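Side-chain contacts in DNA-entry nuclease (Competence-specific nuclease) (Streptococcus agalactiae ILRI112, PDB 4QGO), which probably hydrolyses DNA with little sequence specificity, as a streptococcal virulence nuclease built on the beta-beta-alpha (His-Me finger) core: residues 168-173 with 198-203; 20-25 with 34-39; 73-78 with 162-167; 106-111 with 211-216. The protein carries 1 engineered substitution. All blocks are in the same frame, centred on the assembly; numbering follows the deposited sequence.

Contact 1: 168-173 with 198-203. With SO4 (sulfate ion), chain C.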
# COMPACT_ATOMS: atom_id res chain seq x y z
N LYS A 168 0.66 13.33 -16.53
CA LYS A 168 0.69 11.94 -16.96
C LYS A 168 -0.59 11.21 -16.55
O LYS A 168 -1.25 11.58 -15.58
CB LYS A 168 1.92 11.23 -16.41
CG LYS A 168 3.22 11.89 -16.85
CD LYS A 168 4.41 11.04 -16.50
CE LYS A 168 5.70 11.81 -16.76
NZ LYS A 168 5.78 12.29 -18.17
N ARG A 169 -0.94 10.20 -17.33
CA ARG A 169 -2.02 9.27 -17.00
C ARG A 169 -1.38 8.04 -16.37
O ARG A 169 -0.50 7.42 -16.97
CB ARG A 169 -2.77 8.84 -18.26
CG ARG A 169 -3.65 9.93 -18.86
CD ARG A 169 -5.11 9.71 -18.48
NE ARG A 169 -5.68 8.55 -19.15
CZ ARG A 169 -6.93 8.13 -18.98
NH1 ARG A 169 -7.76 8.75 -18.14
NH2 ARG A 169 -7.34 7.06 -19.64
N VAL A 170 -1.79 7.71 -15.15
CA VAL A 170 -1.16 6.62 -14.43
C VAL A 170 -2.16 5.53 -14.07
O VAL A 170 -3.11 5.77 -13.32
CB VAL A 170 -0.44 7.11 -13.16
CG1 VAL A 170 0.26 5.94 -12.47
CG2 VAL A 170 0.59 8.18 -13.52
N ARG A 171 -1.96 4.34 -14.63
CA ARG A 171 -2.72 3.16 -14.23
C ARG A 171 -2.07 2.61 -12.95
O ARG A 171 -0.86 2.51 -12.87
CB ARG A 171 -2.71 2.14 -15.37
CG ARG A 171 -3.48 0.86 -15.11
CD ARG A 171 -5.01 1.06 -15.11
NE ARG A 171 -5.62 -0.26 -14.98
CZ ARG A 171 -5.79 -0.91 -13.83
NH1 ARG A 171 -5.48 -0.32 -12.68
NH2 ARG A 171 -6.30 -2.13 -13.83
N TYR A 172 -2.89 2.29 -11.95
CA TYR A 172 -2.41 2.06 -10.58
C TYR A 172 -3.18 0.91 -9.96
O TYR A 172 -4.41 0.83 -10.12
CB TYR A 172 -2.65 3.34 -9.78
CG TYR A 172 -2.03 3.48 -8.40
CD1 TYR A 172 -0.69 3.16 -8.16
CD2 TYR A 172 -2.76 4.03 -7.34
CE1 TYR A 172 -0.12 3.33 -6.90
CE2 TYR A 172 -2.19 4.21 -6.09
CZ TYR A 172 -0.88 3.87 -5.87
OH TYR A 172 -0.31 4.04 -4.62
N ARG A 173 -2.48 0.02 -9.28
CA ARG A 173 -3.11 -1.13 -8.63
C ARG A 173 -2.44 -1.37 -7.28
O ARG A 173 -1.23 -1.50 -7.21
CB ARG A 173 -3.04 -2.38 -9.51
CG ARG A 173 -3.74 -3.62 -8.94
CD ARG A 173 -3.96 -4.70 -10.02
NE ARG A 173 -2.71 -5.14 -10.64
CZ ARG A 173 -2.60 -5.57 -11.90
NH1 ARG A 173 -3.67 -5.63 -12.70
NH2 ARG A 173 -1.41 -5.94 -12.37
N GLY A 198 4.97 5.52 -20.46
CA GLY A 198 5.95 4.53 -20.07
C GLY A 198 7.08 5.02 -19.18
O GLY A 198 7.95 4.22 -18.79
N THR A 199 7.11 6.32 -18.88
CA THR A 199 8.24 6.87 -18.13
C THR A 199 8.18 6.52 -16.65
O THR A 199 9.20 6.50 -15.96
CB THR A 199 8.36 8.40 -18.27
OG1 THR A 199 7.18 9.03 -17.76
CG2 THR A 199 8.58 8.81 -19.72
N LEU A 200 6.97 6.26 -16.16
CA LEU A 200 6.81 5.77 -14.80
C LEU A 200 6.37 4.32 -14.82
O LEU A 200 5.37 3.97 -15.46
CB LEU A 200 5.76 6.58 -14.03
CG LEU A 200 5.48 6.09 -12.60
CD1 LEU A 200 6.69 6.32 -11.72
CD2 LEU A 200 4.26 6.80 -12.02
N GLU A 201 7.11 3.47 -14.13
CA GLU A 201 6.70 2.07 -13.97
C GLU A 201 7.35 1.48 -12.74
O GLU A 201 8.57 1.57 -12.58
CB GLU A 201 7.04 1.24 -15.21
CG GLU A 201 6.53 -0.20 -15.10
CD GLU A 201 6.58 -0.98 -16.39
OE1 GLU A 201 6.92 -0.40 -17.45
OE2 GLU A 201 6.25 -2.20 -16.36
N PHE A 202 6.55 0.89 -11.88
CA PHE A 202 7.11 0.15 -10.75
C PHE A 202 6.21 -1.00 -10.32
O PHE A 202 5.02 -1.04 -10.65
CB PHE A 202 7.47 1.07 -9.55
CG PHE A 202 6.31 1.84 -8.96
CD1 PHE A 202 5.36 1.21 -8.17
CD2 PHE A 202 6.22 3.22 -9.14
CE1 PHE A 202 4.32 1.92 -7.60
CE2 PHE A 202 5.19 3.95 -8.56
CZ PHE A 202 4.24 3.30 -7.78
N ASN A 203 6.80 -1.94 -9.58
CA ASN A 203 6.10 -3.11 -9.08
C ASN A 203 6.82 -3.48 -7.79
O ASN A 203 7.93 -4.02 -7.84
CB ASN A 203 6.15 -4.26 -10.09
CG ASN A 203 5.23 -5.40 -9.72
OD1 ASN A 203 4.74 -5.47 -8.60
ND2 ASN A 203 5.00 -6.31 -10.67
S SO4 C . -7.25 -6.06 -12.49
O1 SO4 C . -7.28 -6.30 -11.05
O2 SO4 C . -8.59 -5.80 -12.98
O3 SO4 C . -6.71 -7.23 -13.19
O4 SO4 C . -6.42 -4.91 -12.79
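Val170 CG1 and Leu200 CG each stand opposite their own backbone nitrogen (chi1 -178° and 177°), which brings Val170 CG1 to 4.1 Å from Leu200 CD2, the two side chains crossing at about a right angle. The setting is the seven-stranded antiparallel sheet of the nuclease. Strands 170-177 and 201-207 are next-but-one neighbours with strand 188-195 between them, so they run roughly parallel and meet only through side chains above that middle strand. Helix 153-165 covers this face, with Ala163 over Leu200 and Val160 over Phe202. Further along, Tyr172 and Phe202 lean their ring ends together, CE1 of Tyr172 standing 4.4 Å from CZ of Phe202; each atom comes to the other ring obliquely, with the ring planes steeply turned, in a loose apolar contact. At the opposite end, near the surface, the Lys168 chain stays extended until its last torsion and then bends, laying CE 3.3 Å from Thr199 OG1. Asp197 is the polar partner of both: one carboxylate oxygen forms a salt bridge with Lys168 NZ and the other a hydrogen bond with Thr199 OG1. Arg171 and Arg173 turn to the other face of the sheet, where they hold a sulfate ion, probably picked up from the crystallisation liquor, with help from Asn67. Glu192 and Asn42 anchor Arg173 NH2. Sulfate O4 lies in the guanidinium plane of Arg173, 2.8 Å from NH1 (N-H...O 147°), and takes a second, weak hydrogen bond from Arg171 NH2 at 3.0 Å.

Contact 2: 20-25 with 34-39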
# COMPACT_ATOMS: atom_id res chain seq x y z
N ASN A 20 4.38 -16.85 -1.76
CA ASN A 20 3.05 -17.44 -1.80
C ASN A 20 1.99 -16.46 -2.28
O ASN A 20 1.01 -16.84 -2.92
CB ASN A 20 2.65 -17.99 -0.43
CG ASN A 20 3.51 -19.15 0.02
OD1 ASN A 20 4.12 -19.84 -0.80
ND2 ASN A 20 3.56 -19.38 1.33
N ALA A 21 2.18 -15.19 -1.94
CA ALA A 21 1.19 -14.17 -2.25
C ALA A 21 1.28 -13.62 -3.67
O ALA A 21 0.27 -13.22 -4.25
CB ALA A 21 1.29 -13.03 -1.25
N ILE A 22 2.48 -13.60 -4.25
CA ILE A 22 2.65 -13.02 -5.58
C ILE A 22 2.99 -14.03 -6.67
O ILE A 22 3.10 -13.67 -7.84
CB ILE A 22 3.74 -11.91 -5.59
CG1 ILE A 22 5.12 -12.52 -5.37
CG2 ILE A 22 3.42 -10.82 -4.57
CD1 ILE A 22 6.26 -11.54 -5.52
N GLY A 23 3.18 -15.29 -6.28
CA GLY A 23 3.57 -16.32 -7.24
C GLY A 23 5.08 -16.41 -7.39
O GLY A 23 5.83 -15.84 -6.60
N ASN A 24 5.53 -17.13 -8.40
CA ASN A 24 6.97 -17.31 -8.59
C ASN A 24 7.59 -16.18 -9.39
O ASN A 24 8.30 -16.41 -10.37
CB ASN A 24 7.27 -18.67 -9.23
CG ASN A 24 8.65 -19.18 -8.87
OD1 ASN A 24 9.24 -18.76 -7.87
ND2 ASN A 24 9.18 -20.09 -9.68
N LEU A 25 7.31 -14.94 -8.98
CA LEU A 25 7.95 -13.77 -9.56
C LEU A 25 9.28 -13.53 -8.86
O LEU A 25 9.41 -13.79 -7.67
CB LEU A 25 7.08 -12.53 -9.39
CG LEU A 25 5.79 -12.38 -10.19
CD1 LEU A 25 5.12 -11.06 -9.83
CD2 LEU A 25 6.06 -12.45 -11.68
N TYR A 34 10.59 -4.57 -1.27
CA TYR A 34 10.86 -5.61 -2.26
C TYR A 34 10.45 -5.14 -3.65
O TYR A 34 9.27 -4.84 -3.89
CB TYR A 34 10.16 -6.92 -1.90
CG TYR A 34 10.82 -7.66 -0.77
CD1 TYR A 34 11.87 -8.54 -1.01
CD2 TYR A 34 10.42 -7.47 0.54
CE1 TYR A 34 12.49 -9.21 0.03
CE2 TYR A 34 11.04 -8.13 1.59
CZ TYR A 34 12.07 -9.00 1.32
OH TYR A 34 12.69 -9.66 2.36
N GLU A 35 11.42 -5.05 -4.54
CA GLU A 35 11.17 -4.82 -5.94
C GLU A 35 10.74 -6.17 -6.52
O GLU A 35 11.41 -7.19 -6.27
CB GLU A 35 12.44 -4.32 -6.61
CG GLU A 35 12.31 -4.00 -8.08
CD GLU A 35 13.64 -3.61 -8.71
OE1 GLU A 35 13.78 -3.74 -9.94
OE2 GLU A 35 14.55 -3.17 -7.97
N LEU A 36 9.64 -6.19 -7.26
CA LEU A 36 9.11 -7.43 -7.82
C LEU A 36 9.24 -7.43 -9.33
O LEU A 36 9.01 -6.41 -9.97
CB LEU A 36 7.62 -7.56 -7.49
CG LEU A 36 7.23 -7.36 -6.03
CD1 LEU A 36 5.73 -7.57 -5.87
CD2 LEU A 36 8.01 -8.29 -5.12
N ASN A 37 9.61 -8.58 -9.89
CA ASN A 37 9.59 -8.74 -11.35
C ASN A 37 10.41 -7.67 -12.08
O ASN A 37 10.00 -7.16 -13.12
CB ASN A 37 8.13 -8.73 -11.86
CG ASN A 37 7.99 -9.30 -13.26
OD1 ASN A 37 8.61 -10.30 -13.60
ND2 ASN A 37 7.14 -8.67 -14.06
N ASN A 38 11.56 -7.33 -11.51
CA ASN A 38 12.44 -6.31 -12.05
C ASN A 38 11.74 -4.97 -12.26
O ASN A 38 12.07 -4.21 -13.18
CB ASN A 38 13.11 -6.80 -13.33
CG ASN A 38 13.94 -8.04 -13.09
OD1 ASN A 38 15.01 -7.97 -12.49
ND2 ASN A 38 13.44 -9.19 -13.53
N ASN A 39 10.79 -4.70 -11.37
CA ASN A 39 10.03 -3.45 -11.36
C ASN A 39 9.01 -3.31 -12.51
O ASN A 39 8.49 -2.23 -12.75
CB ASN A 39 10.97 -2.23 -11.29
CG ASN A 39 10.55 -1.20 -10.26
OD1 ASN A 39 9.74 -1.46 -9.37
ND2 ASN A 39 11.12 -0.01 -10.38
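Ile22, the last residue of helix 12-22, reaches across to Leu36 at the end of strand 33-36. The bond to its CB is directed toward the strand, though CB stands back, 4.8 Å from Leu36 CD1. The CG2 branch comes to 4.2 Å from that same Leu36 CD1. The longer branch does the closer touching: with chi1 at 68°, CG1 lies between the backbone nitrogen and the carbonyl carbon, and CD1 extends from it to 3.7 Å from Leu36 CD2 and 4.0 Å from Leu36 CD1, so the tip of the isoleucine covers the fork of the leucine. Leu36 also packs on Phe27 and Asn203, while its backbone pairs with Asn203 of the neighbouring strand in the large sheet. The helix thus ends against an edge region of that sheet. Gly23, with positive phi, turns the chain out of the helix, and an inverse gamma turn centred on Asn24 brings Leu25 back toward the strand. There Leu25 CD2 lies 3.8 Å from Asn37 OD1, a methyl group beside an amide oxygen. The amide nitrogen of Asn37 is engaged by the main-chain carbonyl of Gln40, which helps to set the side chain, and Asn37 also pairs through its backbone with Pro26. Between the two segments, then, the attraction is mainly dispersive, methyl against methyl at Ile22-Leu36 and methyl against amide at Leu25-Asn37; the directional bonds of Leu36 and Asn37 run to other partners.

Contact 3: 73-78 with 162-167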
# COMPACT_ATOMS: atom_id res chain seq x y z
N THR A 73 -7.92 15.04 -13.55
CA THR A 73 -9.35 15.24 -13.31
C THR A 73 -9.84 14.71 -11.96
O THR A 73 -10.90 15.11 -11.50
CB THR A 73 -10.24 14.64 -14.44
OG1 THR A 73 -10.22 13.21 -14.38
CG2 THR A 73 -9.79 15.12 -15.82
N ILE A 74 -9.08 13.81 -11.34
CA ILE A 74 -9.48 13.29 -10.03
C ILE A 74 -8.46 13.56 -8.92
O ILE A 74 -8.69 13.24 -7.76
CB ILE A 74 -9.88 11.79 -10.06
CG1 ILE A 74 -8.69 10.91 -10.44
CG2 ILE A 74 -11.04 11.58 -11.02
CD1 ILE A 74 -8.98 9.42 -10.27
N ARG A 75 -7.34 14.17 -9.30
CA ARG A 75 -6.32 14.62 -8.37
C ARG A 75 -6.92 15.62 -7.39
O ARG A 75 -7.68 16.51 -7.78
CB ARG A 75 -5.19 15.27 -9.17
CG ARG A 75 -4.05 15.83 -8.35
CD ARG A 75 -3.04 14.78 -7.88
NE ARG A 75 -1.85 15.47 -7.41
CZ ARG A 75 -1.68 15.95 -6.18
NH1 ARG A 75 -2.61 15.78 -5.25
NH2 ARG A 75 -0.56 16.60 -5.88
N GLN A 76 -6.58 15.47 -6.11
CA GLN A 76 -7.09 16.34 -5.06
C GLN A 76 -5.95 17.08 -4.37
O GLN A 76 -5.19 16.49 -3.60
CB GLN A 76 -7.91 15.51 -4.07
CG GLN A 76 -8.39 16.27 -2.83
CD GLN A 76 -9.35 17.40 -3.14
OE1 GLN A 76 -8.97 18.44 -3.69
NE2 GLN A 76 -10.62 17.22 -2.78
N TYR A 77 -5.85 18.38 -4.64
CA TYR A 77 -4.80 19.22 -4.08
C TYR A 77 -5.23 19.81 -2.74
O TYR A 77 -4.39 20.21 -1.94
CB TYR A 77 -4.43 20.35 -5.05
CG TYR A 77 -3.83 19.86 -6.35
CD1 TYR A 77 -2.54 19.35 -6.37
CD2 TYR A 77 -4.54 19.93 -7.53
CE1 TYR A 77 -1.97 18.91 -7.57
CE2 TYR A 77 -3.99 19.49 -8.72
CZ TYR A 77 -2.70 18.98 -8.73
OH TYR A 77 -2.16 18.54 -9.92
N GLN A 78 -6.54 19.84 -2.50
CA GLN A 78 -7.07 20.52 -1.33
C GLN A 78 -7.15 19.59 -0.14
O GLN A 78 -7.05 18.37 -0.27
CB GLN A 78 -8.45 21.10 -1.61
CG GLN A 78 -8.53 21.97 -2.84
CD GLN A 78 -9.78 22.81 -2.87
OE1 GLN A 78 -10.76 22.47 -3.52
NE2 GLN A 78 -9.75 23.93 -2.14
N LYS A 162 3.68 13.00 -8.36
CA LYS A 162 4.51 13.87 -9.18
C LYS A 162 4.27 13.63 -10.67
O LYS A 162 4.26 14.58 -11.46
CB LYS A 162 5.99 13.73 -8.81
CG LYS A 162 6.29 14.37 -7.46
CD LYS A 162 7.69 14.06 -6.96
CE LYS A 162 7.91 14.67 -5.59
NZ LYS A 162 9.32 14.50 -5.13
N ALA A 163 4.05 12.38 -11.05
CA ALA A 163 3.75 12.03 -12.43
C ALA A 163 2.42 12.65 -12.88
O ALA A 163 2.33 13.26 -13.95
CB ALA A 163 3.72 10.51 -12.60
N VAL A 164 1.39 12.48 -12.06
CA VAL A 164 0.09 13.06 -12.38
C VAL A 164 0.22 14.58 -12.49
O VAL A 164 -0.42 15.21 -13.35
CB VAL A 164 -0.98 12.68 -11.33
CG1 VAL A 164 -2.23 13.54 -11.47
CG2 VAL A 164 -1.33 11.20 -11.44
N ASP A 165 1.07 15.17 -11.65
CA ASP A 165 1.23 16.62 -11.63
C ASP A 165 1.98 17.13 -12.86
O ASP A 165 1.98 18.33 -13.16
CB ASP A 165 1.88 17.06 -10.32
CG ASP A 165 0.92 16.94 -9.14
OD1 ASP A 165 -0.28 16.73 -9.39
OD2 ASP A 165 1.36 17.07 -7.97
N GLN A 166 2.64 16.20 -13.56
CA GLN A 166 3.30 16.49 -14.83
C GLN A 166 2.39 16.11 -16.00
O GLN A 166 2.85 15.93 -17.12
CB GLN A 166 4.61 15.72 -14.94
CG GLN A 166 5.70 16.17 -13.98
CD GLN A 166 6.91 15.27 -14.03
OE1 GLN A 166 6.81 14.09 -14.38
NE2 GLN A 166 8.07 15.81 -13.67
N ASN A 167 1.09 15.98 -15.71
CA ASN A 167 0.07 15.68 -16.72
C ASN A 167 0.14 14.27 -17.30
O ASN A 167 -0.28 14.04 -18.44
CB ASN A 167 0.08 16.73 -17.84
CG ASN A 167 -0.13 18.13 -17.31
OD1 ASN A 167 -1.04 18.37 -16.52
ND2 ASN A 167 0.70 19.06 -17.75
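The carboxylate of Asp165 lies at the edge of two flat groups, the guanidinium of Arg75 and the ring of Tyr77, which themselves overlap. Tyr77 CE1 stands 3.1 Å above one face of the Arg75 guanidinium, offset toward its rim, and Arg75 CG lies 3.4 Å above a face of the Tyr77 ring, likewise near the rim. Arg75 grips Asp165 side-on in a two-nitrogen salt bridge, the guanidinium and carboxylate planes only 21° apart. Its NH2 gives a nearly straight bond to OD2 (2.9 Å, N-H...O 174°), in the guanidinium plane and on the syn lone pair. NE reaches OD1 at 2.8 Å, also on the syn side but somewhat tilted. The hydroxyl of Tyr77 donates to the same OD1 at 2.7 Å from well above the carboxylate plane, 53° out of it, and on the opposite face from Arg75 NE. OD1 is therefore held by two donors and OD2 by one, which fixes the rotation of the carboxylate. The bend of Arg75 at chi2 sets this up and lays CD against Val164 CG1 at 3.9 Å. NH1 is occupied as well, by the carbonyl oxygen of Ala117, so the buried guanidinium is bonded through all three nitrogens. The cation probably offsets the cost of a carboxylate near a helix C-terminus. The salt bridge ties the loop after strand 66-70 to helix 153-165, whose Val164 packs on Val170 of the large nuclease sheet and whose end is closed by a Schellman motif with Asn167 as C-prime residue.

Contact 4: 106-111 with 211-216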
# COMPACT_ATOMS: atom_id res chain seq x y z
N HIS A 106 4.10 6.05 17.80
CA HIS A 106 2.98 5.12 17.80
C HIS A 106 3.25 4.04 16.75
O HIS A 106 4.08 4.23 15.87
CB HIS A 106 1.67 5.83 17.49
CG HIS A 106 1.66 6.49 16.15
ND1 HIS A 106 2.14 7.77 15.95
CD2 HIS A 106 1.25 6.05 14.94
CE1 HIS A 106 2.01 8.09 14.67
NE2 HIS A 106 1.47 7.06 14.04
N ALA A 107 2.54 2.93 16.85
CA ALA A 107 2.85 1.75 16.04
C ALA A 107 2.17 1.74 14.68
O ALA A 107 2.80 1.39 13.68
CB ALA A 107 2.51 0.49 16.78
N VAL A 108 0.90 2.13 14.63
CA VAL A 108 0.10 1.97 13.41
C VAL A 108 -0.67 3.21 12.99
O VAL A 108 -1.00 4.06 13.82
CB VAL A 108 -0.89 0.78 13.52
CG1 VAL A 108 -0.13 -0.54 13.60
CG2 VAL A 108 -1.84 0.95 14.70
N ASP A 109 -0.93 3.29 11.68
CA ASP A 109 -1.69 4.37 11.06
C ASP A 109 -2.82 3.74 10.26
O ASP A 109 -2.73 2.59 9.83
CB ASP A 109 -0.83 5.13 10.04
CG ASP A 109 0.28 5.95 10.68
OD1 ASP A 109 0.18 6.28 11.87
OD2 ASP A 109 1.23 6.30 9.95
N LYS A 110 -3.89 4.50 10.08
CA LYS A 110 -4.91 4.13 9.12
C LYS A 110 -4.23 4.24 7.77
O LYS A 110 -3.88 5.32 7.31
CB LYS A 110 -6.10 5.08 9.21
CG LYS A 110 -6.91 4.89 10.49
CD LYS A 110 -7.94 6.00 10.68
CE LYS A 110 -8.57 5.92 12.06
NZ LYS A 110 -9.22 7.21 12.46
N GLY A 111 -4.01 3.09 7.14
CA GLY A 111 -3.34 3.08 5.85
C GLY A 111 -4.28 2.99 4.65
O GLY A 111 -4.90 1.95 4.44
N ALA A 211 10.81 -1.60 12.47
CA ALA A 211 12.04 -2.21 13.00
C ALA A 211 11.97 -2.50 14.50
O ALA A 211 12.60 -3.44 14.98
CB ALA A 211 13.24 -1.35 12.68
N SER A 212 11.18 -1.72 15.22
CA SER A 212 11.21 -1.78 16.68
C SER A 212 10.19 -2.73 17.29
O SER A 212 10.07 -2.81 18.50
CB SER A 212 10.98 -0.38 17.27
OG SER A 212 9.61 -0.00 17.15
N TYR A 213 9.44 -3.45 16.46
CA TYR A 213 8.46 -4.38 17.00
C TYR A 213 8.12 -5.49 16.04
O TYR A 213 8.48 -5.43 14.86
CB TYR A 213 7.20 -3.64 17.46
CG TYR A 213 6.33 -2.97 16.39
CD1 TYR A 213 5.55 -3.72 15.50
CD2 TYR A 213 6.22 -1.58 16.34
CE1 TYR A 213 4.74 -3.10 14.57
CE2 TYR A 213 5.39 -0.95 15.41
CZ TYR A 213 4.65 -1.72 14.53
OH TYR A 213 3.82 -1.11 13.62
N THR A 214 7.41 -6.49 16.53
CA THR A 214 6.82 -7.50 15.66
C THR A 214 5.31 -7.48 15.80
O THR A 214 4.76 -7.07 16.81
CB THR A 214 7.39 -8.91 15.94
OG1 THR A 214 7.18 -9.25 17.32
CG2 THR A 214 8.87 -8.96 15.61
N MET A 215 4.63 -7.92 14.75
CA MET A 215 3.18 -7.99 14.74
C MET A 215 2.69 -9.39 14.38
O MET A 215 3.26 -10.04 13.52
CB MET A 215 2.60 -7.00 13.73
CG MET A 215 1.08 -6.98 13.73
SD MET A 215 0.35 -5.95 12.45
CE MET A 215 0.57 -4.31 13.13
N ASP A 216 1.65 -9.83 15.07
CA ASP A 216 0.92 -11.04 14.68
C ASP A 216 -0.14 -10.59 13.69
O ASP A 216 -1.09 -9.90 14.07
CB ASP A 216 0.26 -11.66 15.92
CG ASP A 216 -0.43 -12.98 15.63
OD1 ASP A 216 -0.66 -13.30 14.44
OD2 ASP A 216 -0.76 -13.71 16.59
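Tyr213 has the largest share of this buried contact. Its chi1 of 67° sets CG between the backbone nitrogen and the carbonyl carbon and sends the ring across toward Ala107. On the way CE2 passes 3.5 Å from Ala107 CB, with the methyl oblique to the ring. The hydroxyl then donates to Ala107 O at 2.7 Å, coming from above the carbonyl plane, 50° out of it. The same OH also borders Val108 CG1 at 4.0 Å. Ile222 of the partner strand 222-224 packs against Ala107, Val108, Tyr213 and Met215 alike, filling in between the segments. The next residue, Thr214, pairs through its backbone with Thr223, which keeps 213-215 in its small antiparallel sheet. Facing that sheet is another two-stranded one, 108-112 with 135-139, followed by helix 140-144; this strand pair and helix are consistent with the beta-beta-alpha core of the His-Me finger nucleases. Just before strand 108-112, His106 NE2 donates to Asp109 OD1 at 2.6 Å, in the imidazole plane and on the syn lone pair, while Asp109 OD2 is bonded by Gln144 of the helix. Met215, back on the side of Tyr213, runs extended as far as its sulfur and then bends (chi3 -77°), which carries CE to Val108 CG1 at 3.9 Å. The two side chains cross at about a right angle, and Val185 packs against Met215 as well.

Contacts 1 and 2 share the large antiparallel sheet: strands 201-207 and 33-36 are neighbours in it, and Asn39 OD1 of contact 2 accepts from Asn203 N of contact 1. Contacts 1 and 3 meet at the end of helix 153-165, where Ala163 O accepts from Lys168 N. Contact 4 lies on the opposite side of the chain's centre from both, in the small sheets, with no touch to the others. It is the wholly buried one, apolar apart from a tyrosine bond to a main-chain carbonyl. Contact 3, partly at the surface, relies on a salt bridge; contact 2 has no polar bond between its segments and is mainly methyl packing; contact 1 grades from buried aromatics to a charged, partly exposed end.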